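Local coordinates for protein aspartokinase (Synechocystis, PDB 3L76) that binds lysine and threonine at its ACT domains and probably phosphorylates the beta-carboxyl group of aspartate with ATP, the first step toward these two amino acids, at residues G364-P369 with T391-V396; I371-F376 with L462-A467; Q444-I449 with V522-I527; A469-D474 with F495-G500. One frame throughout, in Å; residues are numbered along the deposited sequence.

Contact 1: G364-P369 with T391-V396. With LYS (lysine), chain F.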
loop_
_atom_site.group_PDB
_atom_site.type_symbol
_atom_site.label_atom_id
_atom_site.label_comp_id
_atom_site.label_asym_id
_atom_site.label_seq_id
_atom_site.Cartn_x
_atom_site.Cartn_y
_atom_site.Cartn_z
ATOM N N GLY A 364 24.632 -1.515 -15.518
ATOM C CA GLY A 364 24.575 -1.574 -14.072
ATOM C C GLY A 364 25.787 -1.033 -13.348
ATOM O O GLY A 364 25.835 -1.066 -12.118
ATOM N N MET A 365 26.768 -0.537 -14.098
ATOM C CA MET A 365 28.003 -0.055 -13.487
ATOM C C MET A 365 27.940 1.458 -13.347
ATOM O O MET A 365 28.668 2.045 -12.557
ATOM C CB MET A 365 29.244 -0.482 -14.289
ATOM C CG MET A 365 29.499 0.352 -15.560
ATOM S SD MET A 365 31.089 0.082 -16.393
ATOM C CE MET A 365 31.031 -1.679 -16.761
ATOM N N ILE A 366 27.056 2.085 -14.116
ATOM C CA ILE A 366 26.823 3.524 -13.999
ATOM C C ILE A 366 26.494 3.943 -12.556
ATOM O O ILE A 366 25.487 3.530 -12.002
ATOM C CB ILE A 366 25.682 3.980 -14.927
ATOM C CG1 ILE A 366 25.948 3.521 -16.362
ATOM C CG2 ILE A 366 25.484 5.485 -14.839
ATOM C CD1 ILE A 366 25.055 4.161 -17.393
ATOM N N GLY A 367 27.357 4.749 -11.951
ATOM C CA GLY A 367 27.102 5.271 -10.623
ATOM C C GLY A 367 27.342 4.281 -9.505
ATOM O O GLY A 367 27.217 4.609 -8.333
ATOM N N ARG A 368 27.698 3.060 -9.857
ATOM C CA ARG A 368 27.861 2.015 -8.858
ATOM C C ARG A 368 29.333 1.721 -8.550
ATOM O O ARG A 368 30.145 1.585 -9.453
ATOM C CB ARG A 368 27.132 0.750 -9.321
ATOM C CG ARG A 368 27.307 -0.434 -8.421
ATOM C CD ARG A 368 26.306 -1.493 -8.770
ATOM N NE ARG A 368 26.575 -2.733 -8.061
ATOM C CZ ARG A 368 25.866 -3.843 -8.218
ATOM N NH1 ARG A 368 24.845 -3.866 -9.068
ATOM N NH2 ARG A 368 26.192 -4.928 -7.532
ATOM N N PRO A 369 29.681 1.630 -7.264
ATOM C CA PRO A 369 31.066 1.427 -6.840
ATOM C C PRO A 369 31.507 -0.022 -6.931
ATOM O O PRO A 369 30.665 -0.914 -6.952
ATOM C CB PRO A 369 31.041 1.842 -5.359
ATOM C CG PRO A 369 29.747 2.545 -5.165
ATOM C CD PRO A 369 28.807 1.911 -6.120
ATOM N N THR A 391 38.106 3.856 -19.792
ATOM C CA THR A 391 36.684 3.763 -19.504
ATOM C C THR A 391 35.780 4.561 -20.449
ATOM O O THR A 391 36.142 5.630 -20.948
ATOM C CB THR A 391 36.345 4.162 -18.056
ATOM O OG1 THR A 391 36.825 5.486 -17.792
ATOM C CG2 THR A 391 36.962 3.182 -17.086
ATOM N N SER A 392 34.594 4.005 -20.702
ATOM C CA SER A 392 33.483 4.790 -21.241
ATOM C C SER A 392 32.403 4.881 -20.161
ATOM O O SER A 392 32.692 4.717 -18.978
ATOM C CB SER A 392 32.954 4.223 -22.582
ATOM O OG SER A 392 32.413 2.916 -22.450
ATOM N N GLU A 393 31.161 5.133 -20.548
ATOM C CA GLU A 393 30.086 5.145 -19.561
ATOM C C GLU A 393 29.741 3.747 -19.062
ATOM O O GLU A 393 29.471 3.559 -17.890
ATOM C CB GLU A 393 28.834 5.791 -20.135
ATOM C CG GLU A 393 27.830 6.145 -19.077
ATOM C CD GLU A 393 28.307 7.303 -18.225
ATOM O OE1 GLU A 393 28.689 7.083 -17.056
ATOM O OE2 GLU A 393 28.308 8.437 -18.736
ATOM N N VAL A 394 29.812 2.769 -19.959
ATOM C CA VAL A 394 29.320 1.431 -19.668
ATOM C C VAL A 394 30.368 0.348 -19.939
ATOM O O VAL A 394 30.087 -0.859 -19.864
ATOM C CB VAL A 394 28.011 1.143 -20.447
ATOM C CG1 VAL A 394 26.868 1.964 -19.882
ATOM C CG2 VAL A 394 28.192 1.445 -21.925
ATOM N N LYS A 395 31.594 0.775 -20.224
ATOM C CA LYS A 395 32.692 -0.181 -20.401
ATOM C C LYS A 395 33.929 0.228 -19.648
ATOM O O LYS A 395 34.318 1.402 -19.653
ATOM C CB LYS A 395 33.085 -0.315 -21.891
ATOM C CG LYS A 395 32.173 -1.206 -22.692
ATOM C CD LYS A 395 32.711 -1.441 -24.073
ATOM C CE LYS A 395 31.674 -2.135 -24.935
ATOM N NZ LYS A 395 32.246 -2.552 -26.245
ATOM N N VAL A 396 34.573 -0.739 -19.020
ATOM C CA VAL A 396 35.986 -0.570 -18.685
ATOM C C VAL A 396 36.854 -1.510 -19.543
ATOM O O VAL A 396 36.681 -2.731 -19.532
ATOM C CB VAL A 396 36.277 -0.644 -17.154
ATOM C CG1 VAL A 396 35.249 -1.467 -16.450
ATOM C CG2 VAL A 396 37.691 -1.159 -16.886
HETATM N N LYS F . 31.297 3.653 -11.425
HETATM C CA LYS F . 32.085 2.420 -11.553
HETATM C C LYS F . 32.944 2.115 -10.333
HETATM O O LYS F . 33.212 3.028 -9.517
HETATM C CB LYS F . 32.954 2.461 -12.822
HETATM C CG LYS F . 32.149 2.486 -14.118
HETATM C CD LYS F . 32.966 2.948 -15.314
HETATM C CE LYS F . 32.992 4.460 -15.411
HETATM N NZ LYS F . 32.386 4.965 -16.679
HETATM O OXT LYS F . 33.366 0.942 -10.166
#

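Contact 2: I371-F376 with L462-A467. With LYS (lysine), chain F.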
loop_
_atom_site.group_PDB
_atom_site.type_symbol
_atom_site.label_atom_id
_atom_site.label_comp_id
_atom_site.label_asym_id
_atom_site.label_seq_id
_atom_site.Cartn_x
_atom_site.Cartn_y
_atom_site.Cartn_z
ATOM N N ILE A 371 32.883 -1.917 -9.187
ATOM C CA ILE A 371 32.831 -2.713 -10.406
ATOM C C ILE A 371 34.202 -2.794 -11.098
ATOM O O ILE A 371 34.718 -3.878 -11.376
ATOM C CB ILE A 371 31.775 -2.181 -11.383
ATOM C CG1 ILE A 371 30.431 -1.972 -10.656
ATOM C CG2 ILE A 371 31.680 -3.111 -12.598
ATOM C CD1 ILE A 371 30.000 -3.153 -9.801
ATOM N N ALA A 372 34.794 -1.637 -11.361
ATOM C CA ALA A 372 36.129 -1.579 -11.927
ATOM C C ALA A 372 37.102 -2.331 -11.027
ATOM O O ALA A 372 37.952 -3.110 -11.490
ATOM C CB ALA A 372 36.553 -0.126 -12.116
ATOM N N ALA A 373 36.941 -2.122 -9.726
ATOM C CA ALA A 373 37.824 -2.723 -8.736
ATOM C C ALA A 373 37.770 -4.244 -8.797
ATOM O O ALA A 373 38.791 -4.933 -8.683
ATOM C CB ALA A 373 37.454 -2.236 -7.355
ATOM N N LYS A 374 36.568 -4.775 -8.973
ATOM C CA LYS A 374 36.404 -6.214 -9.057
ATOM C C LYS A 374 36.994 -6.777 -10.352
ATOM O O LYS A 374 37.547 -7.868 -10.365
ATOM C CB LYS A 374 34.934 -6.594 -8.922
ATOM C CG LYS A 374 34.703 -8.088 -8.999
ATOM C CD LYS A 374 33.235 -8.402 -8.884
ATOM C CE LYS A 374 32.967 -9.894 -9.025
ATOM N NZ LYS A 374 31.542 -10.121 -9.392
ATOM N N MET A 375 36.885 -6.029 -11.441
ATOM C CA MET A 375 37.590 -6.418 -12.656
ATOM C C MET A 375 39.090 -6.566 -12.401
ATOM O O MET A 375 39.677 -7.617 -12.666
ATOM C CB MET A 375 37.364 -5.411 -13.768
ATOM C CG MET A 375 37.966 -5.854 -15.083
ATOM S SD MET A 375 37.877 -4.566 -16.330
ATOM C CE MET A 375 38.414 -5.507 -17.745
ATOM N N PHE A 376 39.698 -5.514 -11.868
ATOM C CA PHE A 376 41.140 -5.503 -11.564
ATOM C C PHE A 376 41.570 -6.608 -10.607
ATOM O O PHE A 376 42.614 -7.226 -10.801
ATOM C CB PHE A 376 41.578 -4.131 -11.020
ATOM C CG PHE A 376 41.161 -2.960 -11.898
ATOM C CD1 PHE A 376 40.890 -3.141 -13.259
ATOM C CD2 PHE A 376 41.035 -1.686 -11.364
ATOM C CE1 PHE A 376 40.510 -2.064 -14.067
ATOM C CE2 PHE A 376 40.653 -0.597 -12.155
ATOM C CZ PHE A 376 40.392 -0.775 -13.501
ATOM N N LEU A 462 44.111 -0.227 -5.053
ATOM C CA LEU A 462 43.783 1.186 -4.971
ATOM C C LEU A 462 42.292 1.400 -5.149
ATOM O O LEU A 462 41.664 2.159 -4.414
ATOM C CB LEU A 462 44.550 1.970 -6.031
ATOM C CG LEU A 462 46.068 1.990 -5.854
ATOM C CD1 LEU A 462 46.739 2.340 -7.151
ATOM C CD2 LEU A 462 46.485 2.945 -4.736
ATOM N N PHE A 463 41.719 0.721 -6.130
ATOM C CA PHE A 463 40.309 0.905 -6.415
ATOM C C PHE A 463 39.399 0.117 -5.491
ATOM O O PHE A 463 38.264 0.538 -5.259
ATOM C CB PHE A 463 40.000 0.692 -7.894
ATOM C CG PHE A 463 40.549 1.764 -8.744
ATOM C CD1 PHE A 463 39.909 2.977 -8.824
ATOM C CD2 PHE A 463 41.745 1.596 -9.405
ATOM C CE1 PHE A 463 40.437 3.999 -9.578
ATOM C CE2 PHE A 463 42.275 2.619 -10.147
ATOM C CZ PHE A 463 41.624 3.823 -10.226
ATOM N N THR A 464 39.904 -0.981 -4.921
ATOM C CA THR A 464 39.133 -1.705 -3.906
ATOM C C THR A 464 38.941 -0.825 -2.681
ATOM O O THR A 464 37.859 -0.785 -2.099
ATOM C CB THR A 464 39.805 -3.014 -3.475
ATOM O OG1 THR A 464 39.754 -3.949 -4.547
ATOM C CG2 THR A 464 39.091 -3.625 -2.272
ATOM N N ALA A 465 40.003 -0.117 -2.311
ATOM C CA ALA A 465 39.989 0.790 -1.172
ATOM C C ALA A 465 38.924 1.869 -1.300
ATOM O O ALA A 465 38.161 2.110 -0.369
ATOM C CB ALA A 465 41.359 1.412 -0.986
ATOM N N LEU A 466 38.880 2.520 -2.453
ATOM C CA LEU A 466 37.870 3.538 -2.713
ATOM C C LEU A 466 36.456 2.952 -2.705
ATOM O O LEU A 466 35.508 3.586 -2.256
ATOM C CB LEU A 466 38.126 4.211 -4.061
ATOM C CG LEU A 466 39.365 5.084 -4.234
ATOM C CD1 LEU A 466 39.552 5.504 -5.702
ATOM C CD2 LEU A 466 39.266 6.290 -3.330
ATOM N N ALA A 467 36.318 1.737 -3.216
ATOM C CA ALA A 467 35.007 1.133 -3.351
ATOM C C ALA A 467 34.471 0.674 -1.998
ATOM O O ALA A 467 33.271 0.650 -1.773
ATOM C CB ALA A 467 35.056 -0.026 -4.327
HETATM N N LYS F . 31.297 3.653 -11.425
HETATM C CA LYS F . 32.085 2.420 -11.553
HETATM C C LYS F . 32.944 2.115 -10.333
HETATM O O LYS F . 33.212 3.028 -9.517
HETATM C CB LYS F . 32.954 2.461 -12.822
HETATM C CG LYS F . 32.149 2.486 -14.118
HETATM C CD LYS F . 32.966 2.948 -15.314
HETATM C CE LYS F . 32.992 4.460 -15.411
HETATM N NZ LYS F . 32.386 4.965 -16.679
HETATM O OXT LYS F . 33.366 0.942 -10.166
#

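Contact 3: Q444-I449 with V522-I527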
loop_
_atom_site.group_PDB
_atom_site.type_symbol
_atom_site.label_atom_id
_atom_site.label_comp_id
_atom_site.label_asym_id
_atom_site.label_seq_id
_atom_site.Cartn_x
_atom_site.Cartn_y
_atom_site.Cartn_z
ATOM N N GLN A 444 33.033 16.936 -11.762
ATOM C CA GLN A 444 34.008 15.912 -11.428
ATOM C C GLN A 444 35.350 16.487 -11.024
ATOM O O GLN A 444 35.683 17.606 -11.378
ATOM C CB GLN A 444 34.192 14.979 -12.611
ATOM C CG GLN A 444 34.109 13.516 -12.248
ATOM C CD GLN A 444 32.686 13.001 -12.188
ATOM O OE1 GLN A 444 32.308 12.093 -12.915
ATOM N NE2 GLN A 444 31.893 13.592 -11.324
ATOM N N ALA A 445 36.118 15.704 -10.282
ATOM C CA ALA A 445 37.492 16.062 -9.953
ATOM C C ALA A 445 38.480 15.022 -10.485
ATOM O O ALA A 445 38.250 13.817 -10.400
ATOM C CB ALA A 445 37.651 16.212 -8.445
ATOM N N GLN A 446 39.590 15.486 -11.031
ATOM C CA GLN A 446 40.633 14.568 -11.465
ATOM C C GLN A 446 41.551 14.229 -10.305
ATOM O O GLN A 446 41.954 15.098 -9.545
ATOM C CB GLN A 446 41.432 15.177 -12.603
ATOM C CG GLN A 446 42.636 14.364 -13.028
ATOM C CD GLN A 446 43.576 15.171 -13.903
ATOM O OE1 GLN A 446 43.718 14.907 -15.088
ATOM N NE2 GLN A 446 44.205 16.178 -13.318
ATOM N N ILE A 447 41.854 12.953 -10.149
ATOM C CA ILE A 447 42.819 12.534 -9.152
ATOM C C ILE A 447 43.785 11.553 -9.793
ATOM O O ILE A 447 43.376 10.535 -10.340
ATOM C CB ILE A 447 42.158 11.860 -7.936
ATOM C CG1 ILE A 447 41.105 12.774 -7.323
ATOM C CG2 ILE A 447 43.215 11.489 -6.894
ATOM C CD1 ILE A 447 40.459 12.189 -6.101
ATOM N N ALA A 448 45.069 11.866 -9.728
ATOM C CA ALA A 448 46.066 11.000 -10.311
ATOM C C ALA A 448 46.968 10.462 -9.243
ATOM O O ALA A 448 47.359 11.162 -8.312
ATOM C CB ALA A 448 46.876 11.724 -11.367
ATOM N N ILE A 449 47.299 9.194 -9.383
ATOM C CA ILE A 449 48.277 8.619 -8.510
ATOM C C ILE A 449 49.553 8.291 -9.305
ATOM O O ILE A 449 49.590 7.383 -10.129
ATOM C CB ILE A 449 47.650 7.498 -7.621
ATOM C CG1 ILE A 449 48.563 6.307 -7.496
ATOM C CG2 ILE A 449 46.232 7.125 -8.079
ATOM C CD1 ILE A 449 49.732 6.566 -6.574
ATOM N N VAL A 522 47.796 13.590 -6.523
ATOM C CA VAL A 522 47.524 14.968 -6.868
ATOM C C VAL A 522 46.103 15.107 -7.391
ATOM O O VAL A 522 45.694 14.393 -8.300
ATOM C CB VAL A 522 48.547 15.517 -7.894
ATOM C CG1 VAL A 522 48.882 14.470 -8.955
ATOM C CG2 VAL A 522 48.022 16.797 -8.532
ATOM N N VAL A 523 45.346 16.021 -6.799
ATOM C CA VAL A 523 43.993 16.273 -7.262
ATOM C C VAL A 523 43.866 17.613 -7.973
ATOM O O VAL A 523 44.520 18.581 -7.612
ATOM C CB VAL A 523 42.950 16.122 -6.133
ATOM C CG1 VAL A 523 43.633 15.891 -4.816
ATOM C CG2 VAL A 523 42.021 17.310 -6.085
ATOM N N ASN A 524 43.046 17.630 -9.018
ATOM C CA ASN A 524 42.759 18.824 -9.793
ATOM C C ASN A 524 41.254 18.904 -9.993
ATOM O O ASN A 524 40.683 18.128 -10.750
ATOM C CB ASN A 524 43.479 18.775 -11.139
ATOM C CG ASN A 524 43.080 19.911 -12.069
ATOM O OD1 ASN A 524 42.452 20.877 -11.656
ATOM N ND2 ASN A 524 43.448 19.791 -13.334
ATOM N N LYS A 525 40.618 19.835 -9.293
ATOM C CA LYS A 525 39.169 19.955 -9.293
ATOM C C LYS A 525 38.648 20.671 -10.525
ATOM O O LYS A 525 37.501 20.488 -10.899
ATOM C CB LYS A 525 38.685 20.696 -8.047
ATOM C CG LYS A 525 38.566 19.848 -6.798
ATOM C CD LYS A 525 37.753 20.565 -5.735
ATOM C CE LYS A 525 37.295 19.602 -4.655
ATOM N NZ LYS A 525 36.355 20.246 -3.701
ATOM N N ALA A 526 39.489 21.484 -11.152
ATOM C CA ALA A 526 39.035 22.358 -12.233
ATOM C C ALA A 526 39.108 21.705 -13.602
ATOM O O ALA A 526 39.844 22.153 -14.476
ATOM C CB ALA A 526 39.810 23.660 -12.228
ATOM N N ILE A 527 38.323 20.652 -13.781
ATOM C CA ILE A 527 38.258 19.937 -15.052
ATOM C C ILE A 527 36.819 19.765 -15.517
ATOM O O ILE A 527 35.889 19.706 -14.712
ATOM C CB ILE A 527 38.877 18.541 -14.944
ATOM C CG1 ILE A 527 38.062 17.693 -13.964
ATOM C CG2 ILE A 527 40.355 18.631 -14.540
ATOM C CD1 ILE A 527 38.143 16.201 -14.204
#

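Contact 4: A469-D474 with F495-G500. With LYS (lysine), chain F.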
loop_
_atom_site.group_PDB
_atom_site.type_symbol
_atom_site.label_atom_id
_atom_site.label_comp_id
_atom_site.label_asym_id
_atom_site.label_seq_id
_atom_site.Cartn_x
_atom_site.Cartn_y
_atom_site.Cartn_z
ATOM N N ALA A 469 34.711 2.253 0.570
ATOM C CA ALA A 469 34.218 3.480 1.183
ATOM C C ALA A 469 33.018 4.024 0.411
ATOM O O ALA A 469 32.590 5.151 0.619
ATOM C CB ALA A 469 35.343 4.544 1.249
ATOM N N ASN A 470 32.501 3.227 -0.508
ATOM C CA ASN A 470 31.291 3.592 -1.229
ATOM C C ASN A 470 31.474 4.736 -2.214
ATOM O O ASN A 470 30.501 5.324 -2.686
ATOM C CB ASN A 470 30.172 3.925 -0.247
ATOM C CG ASN A 470 28.914 3.148 -0.521
ATOM O OD1 ASN A 470 28.583 2.867 -1.671
ATOM N ND2 ASN A 470 28.199 2.790 0.539
ATOM N N ILE A 471 32.718 5.056 -2.533
ATOM C CA ILE A 471 32.968 6.042 -3.565
ATOM C C ILE A 471 32.931 5.395 -4.951
ATOM O O ILE A 471 33.672 4.462 -5.242
ATOM C CB ILE A 471 34.315 6.738 -3.367
ATOM C CG1 ILE A 471 34.350 7.448 -2.010
ATOM C CG2 ILE A 471 34.580 7.702 -4.523
ATOM C CD1 ILE A 471 35.737 7.925 -1.602
ATOM N N SER A 472 32.048 5.896 -5.797
ATOM C CA SER A 472 31.930 5.415 -7.158
ATOM C C SER A 472 32.866 6.222 -8.039
ATOM O O SER A 472 32.974 7.436 -7.885
ATOM C CB SER A 472 30.484 5.560 -7.653
ATOM O OG SER A 472 30.403 5.431 -9.064
ATOM N N VAL A 473 33.530 5.547 -8.972
ATOM C CA VAL A 473 34.484 6.201 -9.856
ATOM C C VAL A 473 33.915 6.352 -11.265
ATOM O O VAL A 473 33.290 5.435 -11.785
ATOM C CB VAL A 473 35.773 5.363 -9.949
ATOM C CG1 VAL A 473 36.771 5.911 -10.959
ATOM C CG2 VAL A 473 36.350 5.005 -8.578
ATOM N N ASP A 474 34.160 7.499 -11.890
ATOM C CA ASP A 474 33.580 7.809 -13.194
ATOM C C ASP A 474 34.492 7.459 -14.367
ATOM O O ASP A 474 34.020 7.017 -15.413
ATOM C CB ASP A 474 33.210 9.288 -13.275
ATOM C CG ASP A 474 32.637 9.679 -14.631
ATOM O OD1 ASP A 474 31.622 9.089 -15.054
ATOM O OD2 ASP A 474 33.194 10.592 -15.271
ATOM N N PHE A 495 42.118 9.055 -12.458
ATOM C CA PHE A 495 40.717 8.672 -12.388
ATOM C C PHE A 495 39.896 9.863 -11.953
ATOM O O PHE A 495 40.442 10.839 -11.467
ATOM C CB PHE A 495 40.505 7.487 -11.438
ATOM C CG PHE A 495 40.768 7.801 -9.992
ATOM C CD1 PHE A 495 42.047 7.703 -9.470
ATOM C CD2 PHE A 495 39.733 8.179 -9.146
ATOM C CE1 PHE A 495 42.297 7.992 -8.123
ATOM C CE2 PHE A 495 39.982 8.468 -7.804
ATOM C CZ PHE A 495 41.267 8.373 -7.295
ATOM N N MET A 496 38.584 9.788 -12.136
ATOM C CA MET A 496 37.721 10.901 -11.771
ATOM C C MET A 496 36.612 10.481 -10.830
ATOM O O MET A 496 36.065 9.385 -10.946
ATOM C CB MET A 496 37.148 11.582 -13.010
ATOM C CG MET A 496 38.182 12.362 -13.795
ATOM S SD MET A 496 37.601 12.752 -15.441
ATOM C CE MET A 496 38.470 11.548 -16.425
ATOM N N VAL A 497 36.313 11.365 -9.881
ATOM C CA VAL A 497 35.221 11.178 -8.940
ATOM C C VAL A 497 34.499 12.494 -8.745
ATOM O O VAL A 497 35.011 13.551 -9.114
ATOM C CB VAL A 497 35.703 10.667 -7.571
ATOM C CG1 VAL A 497 36.256 9.248 -7.691
ATOM C CG2 VAL A 497 36.719 11.622 -6.965
ATOM N N ALA A 498 33.299 12.417 -8.179
ATOM C CA ALA A 498 32.544 13.604 -7.817
ATOM C C ALA A 498 33.379 14.452 -6.861
ATOM O O ALA A 498 33.979 13.918 -5.927
ATOM C CB ALA A 498 31.222 13.191 -7.167
ATOM N N GLU A 499 33.421 15.764 -7.094
ATOM C CA GLU A 499 34.159 16.684 -6.219
ATOM C C GLU A 499 33.870 16.474 -4.728
ATOM O O GLU A 499 34.741 16.672 -3.889
ATOM C CB GLU A 499 33.877 18.135 -6.606
ATOM C CG GLU A 499 34.258 18.478 -8.023
ATOM C CD GLU A 499 34.272 19.975 -8.286
ATOM O OE1 GLU A 499 33.973 20.751 -7.354
ATOM O OE2 GLU A 499 34.588 20.377 -9.429
ATOM N N GLY A 500 32.644 16.084 -4.405
ATOM C CA GLY A 500 32.291 15.730 -3.043
ATOM C C GLY A 500 33.129 14.615 -2.452
ATOM O O GLY A 500 33.359 14.580 -1.248
HETATM N N LYS F . 31.297 3.653 -11.425
HETATM C CA LYS F . 32.085 2.420 -11.553
HETATM C C LYS F . 32.944 2.115 -10.333
HETATM O O LYS F . 33.212 3.028 -9.517
HETATM C CB LYS F . 32.954 2.461 -12.822
HETATM C CG LYS F . 32.149 2.486 -14.118
HETATM C CD LYS F . 32.966 2.948 -15.314
HETATM C CE LYS F . 32.992 4.460 -15.411
HETATM N NZ LYS F . 32.386 4.965 -16.679
HETATM O OXT LYS F . 33.366 0.942 -10.166
HETATM O O HOH W 1 32.242 9.920 -7.048
#

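Contact 1: G364-P369 with T391-V396
Met-365 packs against the carbonyls of Glu-393 and Val-394 and the side chain of Val-396, joining two parts of one ACT domain: the turn leading into helix 371-381, and the bend and first residues of strand 395-401. Bound lysine lies between them. Met-365 CG is placed between its own backbone N and carbonyl carbon (chi1 78°), and the bend at chi3 (58°) brings CE to the carbonyl of Val-394, 3.3 Å from its O, and within 4.2 Å of Val-396 CG1. The sulfur borders the ligand, Met-365 SD lying 3.5 Å from CG of the lysine, so an unbranched, flexible side chain suits a place shared by strand and ligand. An alanine here would probably leave the ligand's methylene chain without this flank and open a gap toward Val-396. Farther out, Ile-366 crosses Glu-393 at about a right angle, its CD1 3.8 Å from Glu-393 CG. The type II turn from Met-365 to Arg-368 is closed by Arg-368 N giving a hydrogen bond to Met-365 O (3.0 Å), and Gly-367 provides the positive phi (77°) of its third position. Met-365 O also receives a weak bond from the ligand's amino N at 3.3 Å. At the other end the ligand's NZ faces Ser-392 O, modelled too close for its length to be trusted, and Glu-393 O, a weak bond of 3.5 Å. Glu-204 holds Ser-392 OG and Glu-393 N. Backbone carbonyls thus face both ligand nitrogens, though these bonds are weak or doubtful, and the Met-365 thioether flanks the methylene chain, consistent with a lysine site.

Contact 2: I371-F376 with L462-A467
The carboxylate oxygen OXT of the bound lysine is gripped by two successive backbone amides at the start of helix 371-381. Ala-372 N gives the straighter bond, 3.2 Å to OXT with 164° at the hydrogen, while Ile-371 N adds a weak, bent one at 3.1 Å. Behind this anion site the helix packs against helix 458-468 of the next ACT domain, running roughly antiparallel to it, with the axes of the two segments 8.2 Å apart. Alanine suits the place where the backbones come nearest: Ala-373 CB sits against the first turn of the other segment, 3.9 Å from Phe-463 CB, and also borders Ala-467. Thr-464 borders Ala-373 at the rim, while its OG1 is hydrogen-bonded to Ala-460 O of its own helix.

One turn beyond Ala-373, Phe-376 and Phe-463 form an offset edge-to-face pair, with centroids 5.7 Å apart and planes at 69°. The edge of Phe-376 does the touching, its CE2 lying 3.7 Å from Phe-463 CD2. Phe-376 CB already points toward the neighbour, and with CG beside the backbone N (chi1 -52°) the ring meets Phe-463 with its edge. Phe-463 is shared, since it also meets Phe-495 edge-to-face and touches Ile-476. A serine in place of Phe-463 would probably strip Phe-376 of its aromatic partner and open a gap between the two helices. The chemistry divides the work: apolar surface joins the domains, while amides at a helix start, probably aided by its dipole, share with Val-473 N in holding the ligand's carboxylate.

Contact 3: Q444-I449 with V522-I527
The side-chain amides of Gln-446 and Asn-524 lie next to each other on one face of an antiparallel beta ladder, their planes turned 66° apart, with Asn-524 CB and the side chain of Ile-527 beside Gln-446. The ladder joins strand 437-453 of one ACT domain to strand 520-533, which leads into the next. Two hydrogen-bonded pairs make it. In the first, Asn-524 N gives a bond of 2.8 Å to Gln-446 O, and Gln-446 N returns one to Asn-524 O. In the second, Ala-448 N bonds to Val-522 O and Val-522 N to Ala-448 O, each at 3.0 Å. Between them Ile-447 and Val-523 form a non-hydrogen-bonded pair on the other face, side by side and pointing the same way, with Ile-447 CG1 4.0 Å from Val-523 CB. Branched residues suit this extended backbone, and helix 499-512 packs over their face through Ala-505 and Glu-506. Back on the face of the amides, the small Ala-448 leaves room for Val-522, whose CG1 comes within 4.2 Å of Ala-448 CB.

Beyond Asn-524, segment 522-527 turns, and Ile-527 packs back against the ladder. Its CD1 lies 3.8 Å from Gln-446 CB, so an apolar branch covers the foot of the glutamine. Asparagine suits the turn, because a short amide can reach the main-chain N two residues ahead. With CG anti to its backbone N (chi1 173°), Asn-524 forms an Asx turn: its OD1 accepts from Ala-526 N at 3.1 Å, the donor standing 45° out of the carbonyl plane.

Contact 4: A469-D474 with F495-G500
Val-473 is pressed against strand 490-498 at the tight centre of this contact, whereas a water joins the two segments farther toward Ala-498. At the centre Asp-474 N gives a nearly straight bond (169°) to Met-496 O, 2.8 Å long. Val-473 CG1, anti to its backbone N (chi1 174°), points into the same spot and lies 4.1 Å from Phe-495 CB, the two side chains crossing at about a right angle. Ile-471 CG2 adds a second apolar touch, 3.9 Å from Val-497 CG1. Beta-branched residues suit these places, since their short arms fill the space beside the strand without reaching past it. Phe-463 of helix 458-468 also touches Val-473, and Ile-508 of helix 499-512 touches Ile-471.

The looser side relies on water. It donates to Ser-472 O at 2.7 Å and accepts from Ala-498 N at 2.9 Å, so two backbone groups too far apart to pair directly are still satisfied. Upstream, exposed Asn-470 takes the positive phi of the C-prime position in the Schellman motif that ends helix 458-468. Asp-474 turns its carboxylate to Lys-529, with which OD2 forms a salt bridge.

The side of the loop turned from the strand meets the bound lysine. Val-473 N donates to the ligand's O at 2.6 Å, Val-473 O accepts from its amino N at 2.7 Å, and Ser-472 OG takes a further bond from that N at 3.1 Å. An extended loop that reads both ends of an amino acid's backbone is in keeping with the effector site between paired ACT domains.

How the contacts relate
Contact 1 comes first along the chain; contact 2 interleaves with it and with contact 3, and contact 4 falls in the sequence between the two segments of contact 3. Contacts 1, 2 and 4 lie 11 to 12 Å apart, centre to centre, and Phe-463 and Phe-495 tie contact 2 to contact 4. Contact 3 is about 19 Å from contact 1, centre to centre, but meets contact 4 through neighbouring strands 437-453 and 490-498. Three of the contacts thus surround one lysine between the ACT domains of 358-416 and 446-516, and contact 3 joins the second of these to strand 520-533, consistent with an allosteric enzyme.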